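Local coordinates for hyperosmolarity resistance protein Emb (Staphylococcus epidermidis, PDB 6GV5) that probably mediates adherence of the bacterium to surface-immobilized fibronectin, as part of a giant extracellular matrix binding protein built from helical repeats, at residues K66-L69 and V70-N73; E79-S82 and E83-Y87. One frame throughout, in Å; residues are numbered along the deposited sequence. Where two conformers were deposited one is given.

Contact 1 of 2, residues K66-L69 and V70-N73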
# COMPACT_ATOMS: atom_id res chain seq x y z
N LYS A 66 -3.67 10.90 -7.76
CA LYS A 66 -4.06 12.29 -7.82
C LYS A 66 -3.00 13.20 -8.44
O LYS A 66 -3.18 14.41 -8.45
CB LYS A 66 -4.40 12.79 -6.41
CG LYS A 66 -3.21 12.92 -5.48
CD LYS A 66 -3.60 13.35 -4.07
CE LYS A 66 -4.20 14.74 -4.04
NZ LYS A 66 -4.44 15.20 -2.63
N ALA A 67 -1.90 12.65 -8.98
CA ALA A 67 -0.78 13.50 -9.35
C ALA A 67 -1.14 14.50 -10.45
O ALA A 67 -0.67 15.64 -10.43
CB ALA A 67 0.40 12.64 -9.79
N SER A 68 -1.92 14.07 -11.45
CA SER A 68 -2.29 15.01 -12.51
C SER A 68 -3.18 16.13 -11.99
O SER A 68 -3.04 17.28 -12.42
CB SER A 68 -2.97 14.26 -13.66
OG SER A 68 -2.02 13.49 -14.37
N LEU A 69 -4.11 15.83 -11.07
CA LEU A 69 -4.89 16.88 -10.42
C LEU A 69 -3.98 17.86 -9.68
O LEU A 69 -4.20 19.07 -9.73
CB LEU A 69 -5.89 16.27 -9.45
CG LEU A 69 -7.32 16.04 -9.93
CD1 LEU A 69 -8.11 15.35 -8.83
CD2 LEU A 69 -7.96 17.34 -10.33
N VAL A 70 -2.97 17.35 -8.98
CA VAL A 70 -2.04 18.19 -8.24
C VAL A 70 -1.26 19.08 -9.20
O VAL A 70 -1.11 20.28 -8.98
CB VAL A 70 -1.10 17.32 -7.38
CG1 VAL A 70 0.06 18.16 -6.84
CG2 VAL A 70 -1.87 16.65 -6.23
N ARG A 71 -0.76 18.49 -10.29
CA ARG A 71 0.01 19.28 -11.25
C ARG A 71 -0.82 20.42 -11.82
O ARG A 71 -0.29 21.50 -12.09
CB ARG A 71 0.54 18.42 -12.39
CG ARG A 71 1.60 17.41 -11.97
CD ARG A 71 2.21 16.66 -13.17
NE ARG A 71 2.95 15.50 -12.69
CZ ARG A 71 2.48 14.27 -12.63
NH1 ARG A 71 1.26 13.99 -13.07
NH2 ARG A 71 3.23 13.31 -12.11
N GLN A 72 -2.13 20.19 -12.01
CA GLN A 72 -2.98 21.19 -12.64
C GLN A 72 -3.44 22.26 -11.66
O GLN A 72 -3.53 23.44 -12.03
CB GLN A 72 -4.19 20.50 -13.28
CG GLN A 72 -4.92 21.37 -14.29
CD GLN A 72 -4.08 21.67 -15.50
OE1 GLN A 72 -3.34 20.81 -16.00
NE2 GLN A 72 -4.17 22.90 -15.99
N ASN A 73 -3.72 21.87 -10.42
CA ASN A 73 -4.44 22.76 -9.51
C ASN A 73 -3.59 23.37 -8.41
O ASN A 73 -4.05 24.31 -7.75
CB ASN A 73 -5.61 22.00 -8.86
CG ASN A 73 -6.58 21.48 -9.89
OD1 ASN A 73 -6.90 20.29 -9.91
ND2 ASN A 73 -7.06 22.36 -10.76

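Contact 2 of 2, residues E79-S82 and E83-Y87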
# COMPACT_ATOMS: atom_id res chain seq x y z
N GLU A 79 6.21 26.56 -9.90
CA GLU A 79 7.12 26.33 -8.79
C GLU A 79 8.55 26.18 -9.28
O GLU A 79 8.82 25.97 -10.47
CB GLU A 79 6.70 25.09 -8.00
CG GLU A 79 5.97 25.42 -6.71
CD GLU A 79 6.85 26.14 -5.70
OE1 GLU A 79 8.08 26.22 -5.91
OE2 GLU A 79 6.31 26.64 -4.70
N ASP A 80 9.49 26.29 -8.34
CA ASP A 80 10.90 26.10 -8.63
C ASP A 80 11.16 24.64 -8.99
O ASP A 80 10.49 23.72 -8.52
CB ASP A 80 11.76 26.49 -7.44
CG ASP A 80 11.60 27.94 -7.06
OD1 ASP A 80 11.38 28.78 -7.96
OD2 ASP A 80 11.69 28.25 -5.85
N VAL A 81 12.19 24.43 -9.82
CA VAL A 81 12.44 23.09 -10.35
C VAL A 81 12.71 22.09 -9.22
O VAL A 81 12.32 20.92 -9.30
CB VAL A 81 13.60 23.13 -11.36
CG1 VAL A 81 14.88 23.57 -10.68
CG2 VAL A 81 13.78 21.79 -12.02
N SER A 82 13.37 22.53 -8.15
CA SER A 82 13.66 21.61 -7.06
C SER A 82 12.38 21.01 -6.49
O SER A 82 12.31 19.81 -6.21
CB SER A 82 14.45 22.31 -5.96
OG SER A 82 13.73 23.39 -5.41
N GLU A 83 11.35 21.85 -6.29
CA GLU A 83 10.10 21.35 -5.73
C GLU A 83 9.37 20.43 -6.70
O GLU A 83 8.75 19.45 -6.28
CB GLU A 83 9.19 22.52 -5.33
CG GLU A 83 9.54 23.17 -3.99
CD GLU A 83 10.52 24.32 -4.13
OE1 GLU A 83 11.37 24.27 -5.05
OE2 GLU A 83 10.45 25.27 -3.32
N LYS A 84 9.42 20.75 -7.99
CA LYS A 84 8.79 19.89 -8.99
C LYS A 84 9.50 18.55 -9.10
O LYS A 84 8.85 17.51 -9.21
CB LYS A 84 8.76 20.61 -10.34
CG LYS A 84 7.95 21.88 -10.32
CD LYS A 84 8.03 22.62 -11.64
CE LYS A 84 7.19 21.93 -12.69
NZ LYS A 84 7.27 22.68 -13.98
N GLU A 85 10.84 18.57 -9.07
CA GLU A 85 11.60 17.33 -9.14
C GLU A 85 11.35 16.46 -7.92
O GLU A 85 11.25 15.23 -8.05
CB GLU A 85 13.10 17.65 -9.29
CG GLU A 85 13.48 18.37 -10.59
CD GLU A 85 13.37 17.50 -11.82
OE1 GLU A 85 13.82 16.33 -11.79
OE2 GLU A 85 12.82 17.97 -12.84
N ALA A 86 11.27 17.06 -6.73
CA ALA A 86 11.00 16.27 -5.53
C ALA A 86 9.66 15.57 -5.62
O ALA A 86 9.52 14.41 -5.22
CB ALA A 86 11.05 17.18 -4.31
N TYR A 87 8.66 16.24 -6.18
CA TYR A 87 7.35 15.62 -6.31
C TYR A 87 7.40 14.47 -7.31
O TYR A 87 6.88 13.38 -7.06
CB TYR A 87 6.33 16.67 -6.74
CG TYR A 87 4.92 16.14 -6.78
CD1 TYR A 87 4.28 15.73 -5.62
CD2 TYR A 87 4.22 16.06 -7.98
CE1 TYR A 87 2.97 15.25 -5.66
CE2 TYR A 87 2.93 15.60 -8.02
CZ TYR A 87 2.31 15.19 -6.87
OH TYR A 87 1.02 14.72 -6.93
O HOH W 1 13.56 26.13 -4.84

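Contact 1 of 2, residues K66-L69 and V70-N73
Lys66 and Val70 meet at the start of a short alpha-helix, residues 67-73, in the all-helical FIVAR region of the protein. Lys66 is its N-cap residue and also the first to leave the helical path of helix 40-65, so the contact sits just after a break between two helices. The first turns are closed by i to i+4 backbone bonds. Val70 N to Lys66 O is 3.0 Å, and Arg71 N to Ala67 O is 2.9 Å.

The tight side holds Ala67 and Val70, both buried. They pack on Tyr87 of helix 81-99, and Ala67 also touches Ile91. Val70 puts CG1 anti to its backbone N (chi1 168°), which leaves CG2 beside that N and over the first turn, 3.4 Å from Lys66 O. The same methyl meets Lys66 CE at 3.7 Å. The lysine chain bends at chi3 (-65°) on its way to a salt bridge between NZ and Glu122.

The other side is looser and faces solvent. Ser68, Leu69, Gln72 and Asn73 are exposed there. Gln72 N bonds to Ser68 O at 3.1 Å with a bent N-H...O angle of 142°, and the Gln72 amide points outward.

Arg71 runs back along the helix at the border between the two sides. Its chain is extended from CG to NE, and NE forms a salt bridge with Glu88. Ala67 O lies over one face of the guanidinium, and NH1 is 3.6 Å from Ala67 CB. Ser68 OG lies at the edge of the guanidinium, in its plane, 3.6 Å from NH1.

Contact 2 of 2, residues E79-S82 and E83-Y87
Glu79 and Glu83 cross at a slant where helix 81-99 begins, their carboxylate planes 37° apart. Glu79 OE1 comes within 3.6 Å of Glu83 OE2, so two negative groups are neighbours. Glu79 bends at chi2 (-65°), which turns its carboxylate back toward the main chain. There OE1 accepts the N-H of Asp80 on its anti side, at 2.8 Å, with the donor tilted out of the carboxylate plane.

Asp80 holds the N-cap position without capping through its carboxylate. Its side chain runs alongside Glu83 in the same direction, with the two carboxylate planes 60° apart. A water donates to Asp80 OD2 and to Glu83 OE1 and so bridges the pair. Ser82 OG, in the one of its two conformers given here, comes 2.5 Å from Glu83 OE1, short enough to leave the bond doubtful.

On another side of the turn, the side chains of Val81 and Glu85 cross, with Val81 CG2 3.7 Å from Glu85 CG. Lys84 lays its CD 3.6 Å from Glu79 O, and its side chain also touches Tyr76. The main chain closes the first turn with Lys84 N to Asp80 O at 3.2 Å, followed by Glu85 N to Val81 O.

Three acidic groups thus gather at a helix N-terminus. The positive end of the helix dipole probably eases their repulsion, as may the donors from Asp80 N to Glu79 and from the water to Asp80 and Glu83.

Contacts 1 and 2 each mark the beginning of a helix, and those helices, 67-73 and 81-99, follow each other in the chain. Contact 1 precedes contact 2 along the chain, and their centres are about 14 Å apart. Tyr87, the last residue of 83-87, takes no part in contact 2 itself but joins the two. Its OH is 3.2 Å from Ala67 CA and 3.4 Å from Val70 CB, so the ring end packs on the buried face of contact 1. Tyr87 also touches Leu125 and helix 108-123. Contact 1 is therefore partly buried against its neighbours, while the carboxylates of contact 2 lie at the surface.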